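Local coordinates for filamentation induced by cAMP protein Fic (Desulfovibrio alaskensis, PDB 4RGL) that is of unknown function but belongs to the Fic/DOC family, with a largely helical Fic core and a C-terminal domain of the helix-turn-helix clan, at residues 47-52 and 94-99; 54-59 and 192-197; 284-289 and 296-301; 304-307 and 311-314; 151-156 and 180-185. All coordinates share one frame; numbering follows the deposited sequence.

Contact 1: 47-52 and 94-99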
# COMPACT_ATOMS: atom_id res chain seq x y z
N GLU A 47 -0.29 -3.11 -6.10
CA GLU A 47 0.42 -4.12 -5.32
C GLU A 47 0.68 -3.61 -3.91
O GLU A 47 0.41 -4.30 -2.94
CB GLU A 47 1.75 -4.51 -6.00
CG GLU A 47 1.58 -5.37 -7.24
CD GLU A 47 2.88 -5.76 -7.91
OE1 GLU A 47 3.94 -5.72 -7.24
OE2 GLU A 47 2.84 -6.16 -9.10
N ASN A 48 1.16 -2.35 -3.80
CA ASN A 48 1.43 -1.71 -2.52
C ASN A 48 0.14 -1.48 -1.75
O ASN A 48 0.07 -1.80 -0.56
CB ASN A 48 2.16 -0.40 -2.72
CG ASN A 48 3.59 -0.57 -3.16
OD1 ASN A 48 4.17 -1.65 -3.05
ND2 ASN A 48 4.20 0.52 -3.57
N ARG A 49 -0.90 -0.95 -2.44
CA ARG A 49 -2.20 -0.70 -1.82
C ARG A 49 -2.80 -2.01 -1.26
O ARG A 49 -3.26 -2.02 -0.13
CB ARG A 49 -3.17 -0.05 -2.84
CG ARG A 49 -4.58 0.23 -2.30
CD ARG A 49 -4.58 1.10 -1.03
NE ARG A 49 -3.79 2.33 -1.18
CZ ARG A 49 -4.26 3.45 -1.72
NH1 ARG A 49 -5.47 3.49 -2.24
NH2 ARG A 49 -3.49 4.53 -1.79
N ILE A 50 -2.70 -3.12 -2.03
CA ILE A 50 -3.19 -4.43 -1.59
C ILE A 50 -2.41 -4.88 -0.32
O ILE A 50 -3.02 -5.35 0.64
CB ILE A 50 -3.10 -5.48 -2.73
CG1 ILE A 50 -4.11 -5.14 -3.87
CG2 ILE A 50 -3.34 -6.90 -2.20
CD1 ILE A 50 -4.05 -6.09 -5.12
N ARG A 51 -1.06 -4.67 -0.31
CA ARG A 51 -0.21 -4.99 0.85
C ARG A 51 -0.64 -4.18 2.08
O ARG A 51 -0.75 -4.74 3.18
CB ARG A 51 1.27 -4.73 0.55
CG ARG A 51 1.88 -5.74 -0.41
CD ARG A 51 3.34 -5.43 -0.69
NE ARG A 51 4.15 -5.53 0.53
CZ ARG A 51 5.37 -5.03 0.65
NH1 ARG A 51 5.92 -4.35 -0.36
NH2 ARG A 51 6.04 -5.17 1.78
N THR A 52 -0.91 -2.86 1.90
CA THR A 52 -1.39 -1.98 2.97
C THR A 52 -2.72 -2.52 3.56
O THR A 52 -2.84 -2.66 4.78
CB THR A 52 -1.56 -0.54 2.43
OG1 THR A 52 -0.27 0.02 2.18
CG2 THR A 52 -2.35 0.36 3.38
N THR A 94 -12.45 2.47 0.72
CA THR A 94 -12.13 3.59 1.61
C THR A 94 -10.80 4.26 1.20
O THR A 94 -10.75 5.48 1.08
CB THR A 94 -12.07 3.09 3.07
OG1 THR A 94 -13.24 2.32 3.34
CG2 THR A 94 -11.95 4.23 4.07
N TYR A 95 -9.74 3.45 0.97
CA TYR A 95 -8.42 4.00 0.60
C TYR A 95 -8.45 4.69 -0.77
O TYR A 95 -7.72 5.65 -0.99
CB TYR A 95 -7.35 2.89 0.60
CG TYR A 95 -6.80 2.58 1.98
CD1 TYR A 95 -7.44 1.68 2.82
CD2 TYR A 95 -5.61 3.15 2.43
CE1 TYR A 95 -6.94 1.38 4.09
CE2 TYR A 95 -5.09 2.85 3.69
CZ TYR A 95 -5.77 1.98 4.52
OH TYR A 95 -5.28 1.70 5.77
N GLU A 96 -9.33 4.22 -1.69
CA GLU A 96 -9.42 4.82 -3.02
C GLU A 96 -10.11 6.20 -2.97
O GLU A 96 -10.03 6.96 -3.94
CB GLU A 96 -10.16 3.89 -4.00
CG GLU A 96 -9.41 2.61 -4.33
CD GLU A 96 -8.02 2.80 -4.90
OE1 GLU A 96 -7.89 3.49 -5.94
OE2 GLU A 96 -7.07 2.19 -4.36
N ALA A 97 -10.72 6.55 -1.83
CA ALA A 97 -11.45 7.81 -1.69
C ALA A 97 -10.65 8.86 -0.85
O ALA A 97 -11.22 9.88 -0.44
CB ALA A 97 -12.81 7.56 -1.06
N MSE A 98 -9.33 8.63 -0.66
CA MSE A 98 -8.49 9.53 0.15
C MSE A 98 -8.34 10.90 -0.49
O MSE A 98 -8.16 11.89 0.22
CB MSE A 98 -7.12 8.93 0.40
CG MSE A 98 -7.15 7.68 1.25
SE MSE A 98 -5.38 7.09 1.75
CE MSE A 98 -5.08 8.21 2.97
N GLU A 99 -8.37 10.96 -1.85
CA GLU A 99 -8.21 12.22 -2.59
C GLU A 99 -9.25 13.27 -2.12
O GLU A 99 -8.95 14.46 -2.10
CB GLU A 99 -8.35 11.96 -4.11
CG GLU A 99 -8.01 13.17 -4.98
CD GLU A 99 -6.54 13.58 -4.99
OE1 GLU A 99 -5.68 12.71 -5.27
OE2 GLU A 99 -6.27 14.80 -4.85

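Contact 2: 54-59 and 192-197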
# COMPACT_ATOMS: atom_id res chain seq x y z
N GLN A 54 -4.20 -5.64 3.20
CA GLN A 54 -4.05 -6.97 3.77
C GLN A 54 -3.40 -6.89 5.16
O GLN A 54 -3.92 -7.47 6.10
CB GLN A 54 -3.24 -7.88 2.84
CG GLN A 54 -3.19 -9.35 3.28
CD GLN A 54 -2.24 -9.59 4.42
OE1 GLN A 54 -1.13 -9.06 4.46
NE2 GLN A 54 -2.63 -10.44 5.34
N ALA A 55 -2.28 -6.15 5.28
CA ALA A 55 -1.56 -6.05 6.56
C ALA A 55 -2.40 -5.31 7.61
O ALA A 55 -2.53 -5.80 8.73
CB ALA A 55 -0.24 -5.34 6.35
N SER A 56 -3.00 -4.15 7.24
CA SER A 56 -3.84 -3.37 8.18
C SER A 56 -4.99 -4.23 8.74
O SER A 56 -5.24 -4.21 9.94
CB SER A 56 -4.40 -2.13 7.49
OG SER A 56 -5.17 -1.33 8.38
N LEU A 57 -5.62 -5.05 7.87
CA LEU A 57 -6.70 -5.95 8.29
C LEU A 57 -6.15 -7.16 9.05
O LEU A 57 -6.79 -7.63 9.99
CB LEU A 57 -7.53 -6.42 7.07
CG LEU A 57 -8.44 -5.36 6.41
CD1 LEU A 57 -8.98 -5.86 5.12
CD2 LEU A 57 -9.57 -4.99 7.32
N ALA A 58 -4.94 -7.65 8.67
CA ALA A 58 -4.31 -8.79 9.34
C ALA A 58 -4.01 -8.46 10.80
O ALA A 58 -4.13 -9.33 11.67
CB ALA A 58 -3.03 -9.19 8.62
N ILE A 59 -3.64 -7.18 11.09
CA ILE A 59 -3.35 -6.73 12.45
C ILE A 59 -4.60 -6.86 13.32
O ILE A 59 -4.50 -7.21 14.50
CB ILE A 59 -2.81 -5.27 12.45
CG1 ILE A 59 -1.48 -5.17 11.66
CG2 ILE A 59 -2.63 -4.75 13.90
CD1 ILE A 59 -0.96 -3.70 11.45
N MSE A 192 -8.75 2.79 11.26
CA MSE A 192 -8.91 4.25 11.06
C MSE A 192 -7.64 5.01 11.44
O MSE A 192 -7.36 6.07 10.87
CB MSE A 192 -10.10 4.78 11.88
CG MSE A 192 -11.46 4.40 11.31
SE MSE A 192 -11.73 5.07 9.50
CE MSE A 192 -11.69 6.96 9.86
N GLY A 193 -6.91 4.49 12.42
CA GLY A 193 -5.64 5.07 12.84
C GLY A 193 -4.61 5.03 11.74
O GLY A 193 -4.05 6.07 11.36
N ARG A 194 -4.41 3.83 11.14
CA ARG A 194 -3.45 3.63 10.05
C ARG A 194 -3.89 4.37 8.80
O ARG A 194 -3.04 4.91 8.08
CB ARG A 194 -3.28 2.14 9.75
CG ARG A 194 -2.77 1.38 10.94
CD ARG A 194 -2.74 -0.09 10.71
NE ARG A 194 -2.84 -0.80 11.97
CZ ARG A 194 -3.96 -1.36 12.41
NH1 ARG A 194 -5.01 -1.46 11.62
NH2 ARG A 194 -3.99 -1.94 13.60
N LEU A 195 -5.21 4.44 8.55
CA LEU A 195 -5.74 5.15 7.40
C LEU A 195 -5.43 6.63 7.49
O LEU A 195 -4.92 7.22 6.53
CB LEU A 195 -7.26 4.93 7.27
CG LEU A 195 -7.96 5.77 6.17
CD1 LEU A 195 -7.53 5.32 4.77
CD2 LEU A 195 -9.45 5.69 6.31
N TRP A 196 -5.71 7.24 8.66
CA TRP A 196 -5.55 8.68 8.81
C TRP A 196 -4.07 9.07 8.86
O TRP A 196 -3.71 10.13 8.35
CB TRP A 196 -6.29 9.18 10.05
CG TRP A 196 -7.22 10.32 9.75
CD1 TRP A 196 -7.11 11.61 10.19
CD2 TRP A 196 -8.26 10.33 8.76
NE1 TRP A 196 -8.10 12.38 9.64
CE2 TRP A 196 -8.79 11.64 8.72
CE3 TRP A 196 -8.82 9.35 7.92
CZ2 TRP A 196 -9.87 11.98 7.90
CZ3 TRP A 196 -9.85 9.70 7.07
CH2 TRP A 196 -10.38 11.00 7.08
N GLN A 197 -3.19 8.16 9.35
CA GLN A 197 -1.76 8.42 9.28
C GLN A 197 -1.30 8.49 7.81
O GLN A 197 -0.59 9.42 7.43
CB GLN A 197 -0.97 7.35 10.05
CG GLN A 197 0.54 7.57 9.95
CD GLN A 197 1.32 6.56 10.72
OE1 GLN A 197 1.18 6.44 11.94
NE2 GLN A 197 2.28 5.93 10.06

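Contact 3: 284-289 and 296-301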
# COMPACT_ATOMS: atom_id res chain seq x y z
N ASN A 284 6.72 -17.86 -42.00
CA ASN A 284 5.37 -17.83 -42.59
C ASN A 284 4.28 -18.09 -41.53
O ASN A 284 3.15 -17.63 -41.69
CB ASN A 284 5.26 -18.84 -43.73
CG ASN A 284 6.08 -18.48 -44.94
OD1 ASN A 284 6.95 -19.24 -45.38
ND2 ASN A 284 5.84 -17.30 -45.49
N ASP A 285 4.62 -18.84 -40.45
CA ASP A 285 3.68 -19.10 -39.35
C ASP A 285 3.46 -17.83 -38.54
O ASP A 285 2.33 -17.55 -38.13
CB ASP A 285 4.20 -20.24 -38.45
CG ASP A 285 4.21 -21.60 -39.11
OD1 ASP A 285 3.37 -21.84 -40.00
OD2 ASP A 285 4.99 -22.47 -38.66
N LEU A 286 4.53 -17.04 -38.33
CA LEU A 286 4.45 -15.76 -37.64
C LEU A 286 3.79 -14.71 -38.53
O LEU A 286 2.93 -13.95 -38.07
CB LEU A 286 5.84 -15.29 -37.20
CG LEU A 286 6.44 -16.02 -36.01
CD1 LEU A 286 7.92 -15.70 -35.86
CD2 LEU A 286 5.69 -15.68 -34.72
N MSE A 287 4.15 -14.70 -39.83
CA MSE A 287 3.58 -13.79 -40.83
C MSE A 287 2.03 -13.89 -40.83
O MSE A 287 1.34 -12.86 -40.78
CB MSE A 287 4.14 -14.12 -42.22
CG MSE A 287 4.09 -12.96 -43.18
SE MSE A 287 5.78 -11.95 -43.27
CE MSE A 287 5.20 -10.56 -44.40
N GLN A 288 1.48 -15.13 -40.83
CA GLN A 288 0.03 -15.38 -40.83
C GLN A 288 -0.61 -14.96 -39.49
O GLN A 288 -1.70 -14.38 -39.48
CB GLN A 288 -0.26 -16.87 -41.11
CG GLN A 288 -1.71 -17.27 -40.83
CD GLN A 288 -2.32 -18.07 -41.94
OE1 GLN A 288 -1.62 -18.73 -42.72
NE2 GLN A 288 -3.63 -18.07 -42.01
N ALA A 289 0.06 -15.29 -38.35
CA ALA A 289 -0.47 -15.00 -37.02
C ALA A 289 -0.50 -13.49 -36.73
O ALA A 289 -1.46 -13.00 -36.13
CB ALA A 289 0.38 -15.71 -35.97
N PRO A 296 9.89 -7.20 -45.52
CA PRO A 296 10.94 -6.38 -44.88
C PRO A 296 10.48 -5.80 -43.53
O PRO A 296 11.27 -5.73 -42.60
CB PRO A 296 11.21 -5.28 -45.91
CG PRO A 296 10.82 -5.88 -47.21
CD PRO A 296 9.64 -6.77 -46.91
N THR A 297 9.17 -5.45 -43.41
CA THR A 297 8.61 -4.93 -42.15
C THR A 297 8.67 -6.02 -41.04
O THR A 297 9.05 -5.72 -39.91
CB THR A 297 7.15 -4.44 -42.37
OG1 THR A 297 7.16 -3.38 -43.32
CG2 THR A 297 6.49 -3.95 -41.07
N PHE A 298 8.32 -7.29 -41.39
CA PHE A 298 8.36 -8.40 -40.43
C PHE A 298 9.80 -8.67 -39.94
O PHE A 298 10.02 -8.84 -38.75
CB PHE A 298 7.77 -9.68 -41.05
CG PHE A 298 8.00 -10.93 -40.22
CD1 PHE A 298 7.33 -11.12 -39.02
CD2 PHE A 298 8.86 -11.93 -40.67
CE1 PHE A 298 7.57 -12.26 -38.24
CE2 PHE A 298 9.08 -13.07 -39.90
CZ PHE A 298 8.43 -13.23 -38.69
N ARG A 299 10.77 -8.72 -40.87
CA ARG A 299 12.15 -9.02 -40.52
C ARG A 299 12.77 -7.88 -39.68
O ARG A 299 13.39 -8.15 -38.65
CB ARG A 299 12.98 -9.26 -41.80
CG ARG A 299 14.21 -10.17 -41.61
CD ARG A 299 13.83 -11.63 -41.41
NE ARG A 299 14.98 -12.53 -41.52
CZ ARG A 299 15.75 -12.88 -40.49
NH1 ARG A 299 15.52 -12.39 -39.28
NH2 ARG A 299 16.77 -13.72 -40.67
N ASN A 300 12.51 -6.61 -40.07
CA ASN A 300 13.14 -5.43 -39.45
C ASN A 300 12.43 -4.99 -38.14
O ASN A 300 13.10 -4.48 -37.24
CB ASN A 300 13.17 -4.25 -40.43
CG ASN A 300 13.94 -4.52 -41.70
OD1 ASN A 300 14.90 -5.30 -41.73
ND2 ASN A 300 13.58 -3.83 -42.78
N ASN A 301 11.08 -5.10 -38.08
CA ASN A 301 10.32 -4.55 -36.94
C ASN A 301 9.84 -5.65 -35.97
O ASN A 301 9.38 -5.33 -34.88
CB ASN A 301 9.10 -3.75 -37.44
CG ASN A 301 9.44 -2.58 -38.35
OD1 ASN A 301 10.62 -2.23 -38.55
ND2 ASN A 301 8.42 -1.93 -38.89

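Contact 4: 304-307 and 311-314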
# COMPACT_ATOMS: atom_id res chain seq x y z
N ASN A 304 13.94 -9.61 -36.27
CA ASN A 304 15.29 -9.19 -35.86
C ASN A 304 15.29 -8.50 -34.45
O ASN A 304 16.14 -8.83 -33.62
CB ASN A 304 15.93 -8.25 -36.90
CG ASN A 304 16.35 -8.95 -38.18
OD1 ASN A 304 16.66 -10.15 -38.19
ND2 ASN A 304 16.47 -8.18 -39.26
N PRO A 305 14.33 -7.56 -34.14
CA PRO A 305 14.34 -6.92 -32.80
C PRO A 305 14.21 -7.94 -31.66
O PRO A 305 14.91 -7.84 -30.66
CB PRO A 305 13.12 -5.99 -32.85
CG PRO A 305 12.88 -5.75 -34.29
CD PRO A 305 13.26 -7.01 -34.99
N ALA A 306 13.32 -8.95 -31.83
CA ALA A 306 13.12 -10.01 -30.84
C ALA A 306 14.34 -10.95 -30.79
O ALA A 306 14.62 -11.55 -29.75
CB ALA A 306 11.86 -10.80 -31.15
N MSE A 307 15.06 -11.07 -31.92
CA MSE A 307 16.25 -11.93 -32.03
C MSE A 307 17.47 -11.26 -31.34
O MSE A 307 18.25 -11.95 -30.67
CB MSE A 307 16.56 -12.21 -33.52
CG MSE A 307 17.62 -13.29 -33.73
SE MSE A 307 16.93 -15.09 -33.49
CE MSE A 307 18.64 -16.06 -33.51
N TRP A 311 14.99 -12.58 -27.00
CA TRP A 311 13.66 -13.04 -26.59
C TRP A 311 13.30 -14.34 -27.30
O TRP A 311 12.53 -15.14 -26.77
CB TRP A 311 12.59 -11.97 -26.89
CG TRP A 311 12.77 -10.70 -26.13
CD1 TRP A 311 13.18 -9.50 -26.63
CD2 TRP A 311 12.59 -10.51 -24.72
NE1 TRP A 311 13.23 -8.56 -25.63
CE2 TRP A 311 12.90 -9.16 -24.44
CE3 TRP A 311 12.20 -11.35 -23.67
CZ2 TRP A 311 12.81 -8.63 -23.15
CZ3 TRP A 311 12.13 -10.83 -22.38
CH2 TRP A 311 12.43 -9.48 -22.13
N ILE A 312 13.85 -14.54 -28.52
CA ILE A 312 13.55 -15.70 -29.35
C ILE A 312 14.88 -16.33 -29.87
O ILE A 312 15.86 -15.61 -30.07
CB ILE A 312 12.60 -15.28 -30.54
CG1 ILE A 312 11.98 -16.50 -31.23
CG2 ILE A 312 13.31 -14.35 -31.55
CD1 ILE A 312 10.87 -17.12 -30.49
N GLU A 313 14.90 -17.67 -30.06
CA GLU A 313 16.08 -18.35 -30.61
C GLU A 313 15.68 -19.23 -31.81
O GLU A 313 14.50 -19.50 -32.03
CB GLU A 313 16.78 -19.20 -29.52
CG GLU A 313 15.97 -20.38 -29.02
CD GLU A 313 16.69 -21.25 -28.00
OE1 GLU A 313 17.90 -21.52 -28.19
OE2 GLU A 313 16.02 -21.73 -27.06
N ARG A 314 16.68 -19.67 -32.60
CA ARG A 314 16.45 -20.49 -33.78
C ARG A 314 16.46 -21.98 -33.45
O ARG A 314 17.28 -22.43 -32.65
CB ARG A 314 17.50 -20.19 -34.86
CG ARG A 314 17.28 -18.86 -35.55
CD ARG A 314 18.48 -18.46 -36.38
NE ARG A 314 18.22 -17.25 -37.16
CZ ARG A 314 19.17 -16.53 -37.74
NH1 ARG A 314 20.44 -16.84 -37.57
NH2 ARG A 314 18.85 -15.45 -38.45

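Contact 5: 151-156 and 180-185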
# COMPACT_ATOMS: atom_id res chain seq x y z
N PRO A 151 -16.39 13.79 21.63
CA PRO A 151 -16.57 14.94 20.73
C PRO A 151 -15.52 16.04 20.94
O PRO A 151 -14.92 16.51 19.97
CB PRO A 151 -17.97 15.45 21.08
CG PRO A 151 -18.69 14.24 21.53
CD PRO A 151 -17.68 13.37 22.23
N LYS A 152 -15.29 16.46 22.22
CA LYS A 152 -14.31 17.51 22.56
C LYS A 152 -12.87 17.03 22.28
O LYS A 152 -12.08 17.76 21.68
CB LYS A 152 -14.46 17.92 24.05
CG LYS A 152 -13.45 18.99 24.51
CD LYS A 152 -13.76 20.38 23.93
CE LYS A 152 -12.73 21.41 24.33
NZ LYS A 152 -12.66 21.59 25.81
N LEU A 153 -12.53 15.78 22.71
CA LEU A 153 -11.20 15.20 22.48
C LEU A 153 -10.86 15.19 20.99
O LEU A 153 -9.74 15.55 20.60
CB LEU A 153 -11.14 13.76 23.05
CG LEU A 153 -11.12 13.64 24.56
CD1 LEU A 153 -11.45 12.23 24.99
CD2 LEU A 153 -9.78 14.06 25.13
N MSE A 154 -11.83 14.80 20.14
CA MSE A 154 -11.64 14.72 18.70
C MSE A 154 -11.61 16.10 18.08
O MSE A 154 -10.81 16.35 17.19
CB MSE A 154 -12.74 13.86 18.07
CG MSE A 154 -12.48 12.39 18.21
SE MSE A 154 -10.83 11.91 17.32
CE MSE A 154 -10.29 10.66 18.39
N ALA A 155 -12.46 17.03 18.58
CA ALA A 155 -12.47 18.41 18.10
C ALA A 155 -11.12 19.06 18.34
O ALA A 155 -10.56 19.66 17.42
CB ALA A 155 -13.56 19.20 18.80
N ASP A 156 -10.56 18.89 19.56
CA ASP A 156 -9.26 19.44 19.93
C ASP A 156 -8.15 18.83 19.07
O ASP A 156 -7.33 19.56 18.52
CB ASP A 156 -8.96 19.20 21.42
CG ASP A 156 -9.86 19.97 22.37
OD1 ASP A 156 -10.44 21.00 21.95
OD2 ASP A 156 -9.92 19.59 23.56
N GLU A 180 -5.53 6.60 18.83
CA GLU A 180 -5.59 5.25 19.41
C GLU A 180 -6.03 5.31 20.88
O GLU A 180 -6.76 4.43 21.34
CB GLU A 180 -4.22 4.55 19.28
CG GLU A 180 -4.27 3.02 19.45
CD GLU A 180 -4.24 2.49 20.88
OE1 GLU A 180 -4.03 3.30 21.81
OE2 GLU A 180 -4.33 1.26 21.05
N PHE A 181 -5.60 6.36 21.62
CA PHE A 181 -5.98 6.53 23.02
C PHE A 181 -7.48 6.83 23.16
O PHE A 181 -8.11 6.37 24.12
CB PHE A 181 -5.15 7.66 23.66
CG PHE A 181 -5.64 8.09 25.03
CD1 PHE A 181 -5.31 7.36 26.17
CD2 PHE A 181 -6.45 9.21 25.18
CE1 PHE A 181 -5.79 7.74 27.43
CE2 PHE A 181 -6.93 9.58 26.44
CZ PHE A 181 -6.59 8.85 27.56
N ILE A 182 -8.03 7.64 22.24
CA ILE A 182 -9.42 8.06 22.35
C ILE A 182 -10.38 6.93 21.88
O ILE A 182 -11.41 6.70 22.52
CB ILE A 182 -9.68 9.37 21.56
CG1 ILE A 182 -8.71 10.50 22.04
CG2 ILE A 182 -11.16 9.82 21.68
CD1 ILE A 182 -8.70 11.79 21.17
N HIS A 183 -10.02 6.19 20.77
CA HIS A 183 -10.91 5.14 20.20
C HIS A 183 -12.31 5.73 19.96
O HIS A 183 -13.23 5.43 20.71
CB HIS A 183 -10.98 3.91 21.14
CG HIS A 183 -10.14 2.75 20.70
ND1 HIS A 183 -8.76 2.81 20.71
CD2 HIS A 183 -10.52 1.48 20.40
CE1 HIS A 183 -8.34 1.61 20.33
NE2 HIS A 183 -9.36 0.78 20.14
N PRO A 184 -12.43 6.71 19.03
CA PRO A 184 -13.69 7.47 18.95
C PRO A 184 -14.86 6.65 18.39
O PRO A 184 -16.00 7.02 18.60
CB PRO A 184 -13.34 8.62 18.01
CG PRO A 184 -12.21 8.12 17.20
CD PRO A 184 -11.41 7.26 18.12
N PHE A 185 -14.57 5.59 17.63
CA PHE A 185 -15.63 4.82 16.99
C PHE A 185 -15.91 3.52 17.74
O PHE A 185 -15.05 3.03 18.48
CB PHE A 185 -15.28 4.53 15.53
CG PHE A 185 -15.04 5.78 14.71
CD1 PHE A 185 -16.10 6.55 14.27
CD2 PHE A 185 -13.75 6.15 14.34
CE1 PHE A 185 -15.88 7.70 13.50
CE2 PHE A 185 -13.53 7.28 13.56
CZ PHE A 185 -14.59 8.06 13.15

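Contact 1: 47-52 and 94-99
Arg49 and Thr52 of helix 42-59 meet Tyr95 and Glu96 in the end region of helix 82-95, where a type I turn spans Tyr95 to Met98. The contact lies in the helical core of this Fic-family protein. The tight part is around Tyr95. Thr52 CG2 packs on the distal part of the ring, 3.7 Å from Tyr95 CE2. Arg49 carries the other half. Its CG is anti to the backbone N (chi1 179°). The bend at chi2 then brings CD alongside the root of the ring, 3.7 Å from Tyr95 CB, and the bend at chi3 turns the guanidinium toward Glu96. Tyr95 CD2 lies 4.1 Å above the Arg49 guanidinium plane, toward its rim. The guanidinium and ring planes are 41° apart, which rules out a parallel stack. Leu195 of helix 189-202 also packs on Tyr95. The hydroxyl of Thr52 OG1 is turned to another partner, Glu214, with a hydrogen bond. The looser side belongs to Glu96, an exposed residue of the turn. Its bent chain reaches back to Arg49 as a salt bridge. The carboxylate and guanidinium planes are 46° apart, so the two groups do not pair flat. Arg49 is therefore held at two nitrogens, which should fix the turn of its head: NH2 bonds to the backbone O of Ala209, and NH1 lies 3.0 Å from Glu96 OE2.

Contact 2: 54-59 and 192-197
Arg194 of helix 189-202 reaches across to Ser56 and Ile59 near the end of helix 42-59. Arg194 is the last arginine of the Fic signature HxFx(D/E)GNGRxxR. The last turn of helix 42-59 and the residues after it fit the (S/T)xxxE(G/N) motif of Fic inhibitory helices, with Ser56 first and Glu60 as its glutamate. In the first shell, Arg194 NH1 donates to Ser56 OG at 3.2 Å. The bond is fairly straight, with an N-H...O angle of 152°, and OG is tilted 19° from the guanidinium plane. Ile59 comes from the opposite direction and lies over one face of the guanidinium. Its CD1 is 3.5 Å from Arg194 NE, and its CB is 3.7 Å from Arg194 NH2. Next comes what positions these groups. The Arg194 chain is extended from CG to NE, which carries its head to the facing helix. NH2 makes a salt bridge with Glu60, next after Ile59, as in the inhibitory pairing known from the family. His176 of helix 168-182 touches Arg194 as well. The backbone O of Ile59 is hydrogen-bonded to an unknown ligand. Ser56 OG, anti to its own backbone N, is turned toward Arg194, where CD also meets it at 3.6 Å.

Contact 3: 284-289 and 296-301
The Phe298 ring is met by Leu286 at its edge and by Met287 at an oblique angle. Leu286 CD1 lies in the ring plane, 3.8 Å from Phe298 CZ. Met287, present as selenomethionine, puts its SE 4.5 Å from the ring centroid and 38° off the ring normal. This is a Met-aromatic contact. It joins helices 283-290 and 295-308, the helix-turn-helix of a winged-helix domain. Leu286 and Phe298 cross at about a right angle, and Leu286 CB also packs obliquely on the far end of the ring. Met287 holds the near end. The selenium sits beside the stem of the phenylalanine, 3.7 Å from Phe298 CB. A bend at chi2 (96°) turns the Met287 chain into this place. Phe298 is buried between the two helices, and Leu290, Leu292 and Leu303 touch it too. On the side of helix 267-276, Leu286 packs on Leu272, Ala275 and Ile276, so this contact is part of the hydrophobic core of the three helices. Asp285 is tied instead to the sheet: its OD2 has a salt bridge to Arg326 and a bond to Ser282 N. The Phe298 carbons nearest Leu286 CB are CZ and CE1, both at 3.6 Å.

Contact 4: 304-307 and 311-314
Ala306 O, in the last turns of helix 295-308, accepts a hydrogen bond from Trp311 N at 3.0 Å. A second, weak one comes to Ala306 O from Ile312 N at 3.3 Å. The Trp311 bond is the straighter one, with an N-H...O angle of 157° against 143° for Ile312. One oxygen therefore grips two successive peptides where the chain turns from helix into strand 312-314. The side chains continue the join. Ala306 CB meets Ile312 CG2 at 3.9 Å. Ile312 CG1 is anti to the backbone N (chi1 -166°), and this torsion puts CG2 on the side where the Ala306 carbonyl lies, with Ala306 C and O both 3.6 Å from Ile312 CG2. The rest of Ile312 leads away from the helix and packs on Ile276, Tyr327 and Leu329. Helix and strand belong to a winged helix: the second helix of the helix-turn-helix is followed here by an edge strand of the small antiparallel sheet. Its neighbour is strand 326-329, where Arg328 has backbone hydrogen bonds with Glu313 and a salt bridge to Glu313 OE2. Met307, a selenomethionine, is partly exposed. Its chain bends at chi2, and its SE sits 3.6 Å from the carbonyl O of Ile312. The methyl goes on to Arg314, whose chain it meets at about a right angle. Met307 CE is 3.7 Å from Arg314 CG and lies over one face of the guanidinium. At the other end Trp311 packs on Ile273 and Val265, while its CB stays 3.5 Å from Ala306 O.

Contact 5: 151-156 and 180-185
Met154 of helix 150-163 reaches Ile182, the last residue of helix 168-182, and Pro184 just beyond it. Met154 is present as selenomethionine. From CB the chain leaves with CG beside the backbone N (chi1 -80°) and bends again at the next two torsions. CG is the first atom to touch, 3.9 Å from Pro184 CB. The SE comes next, 4.0 Å from Pro184 CG. The methyl CE ends between the two partners, in contact with Ile182 CD1 and with the proline ring. The proline ring crosses the Met154 chain at about a right angle, while Ile182 runs past it in the opposite direction. Leu153 adds its CB, 3.7 Å from Ile182 CD1. Between Ile182 and Pro184 the chain leaves the helix at His183, which has a positive phi (52°). His183 opens the Fic motif. Its ND1 donates to the Glu180 carbonyl at 2.6 Å, with Glu180 O in the plane of the ring. The contact packs helix 150-163 against the start of the motif. Around it, Tyr127 and Phe179 pack on both Met154 and Pro184, and Asn189 of helix 189-202 closes on Pro184 as the chain passes from helix 168-182 into the next helix.

Overall arrangement
Contacts 1 and 2 share helix 42-59, and their centres are 10 Å apart. They touch through Tyr95 CE2 and Leu195 CD1, at 3.6 Å. Contact 5 is nested in the chain loop that contact 2 closes, with centres 18 Å apart. Contact 5 packs on the start of the Fic motif through Pro184, and contact 2 uses the motif's last arginine, Arg194. The unknown ligand lies about 5 Å from the side chain of Ile59, at contact 2. Contacts 3 and 4 lie in the winged-helix domain and share helix 295-308, where Arg299 O is probably hydrogen-bonded to Asn304 N. This domain is remote: the centres of contacts 3 and 5 are 67 Å apart.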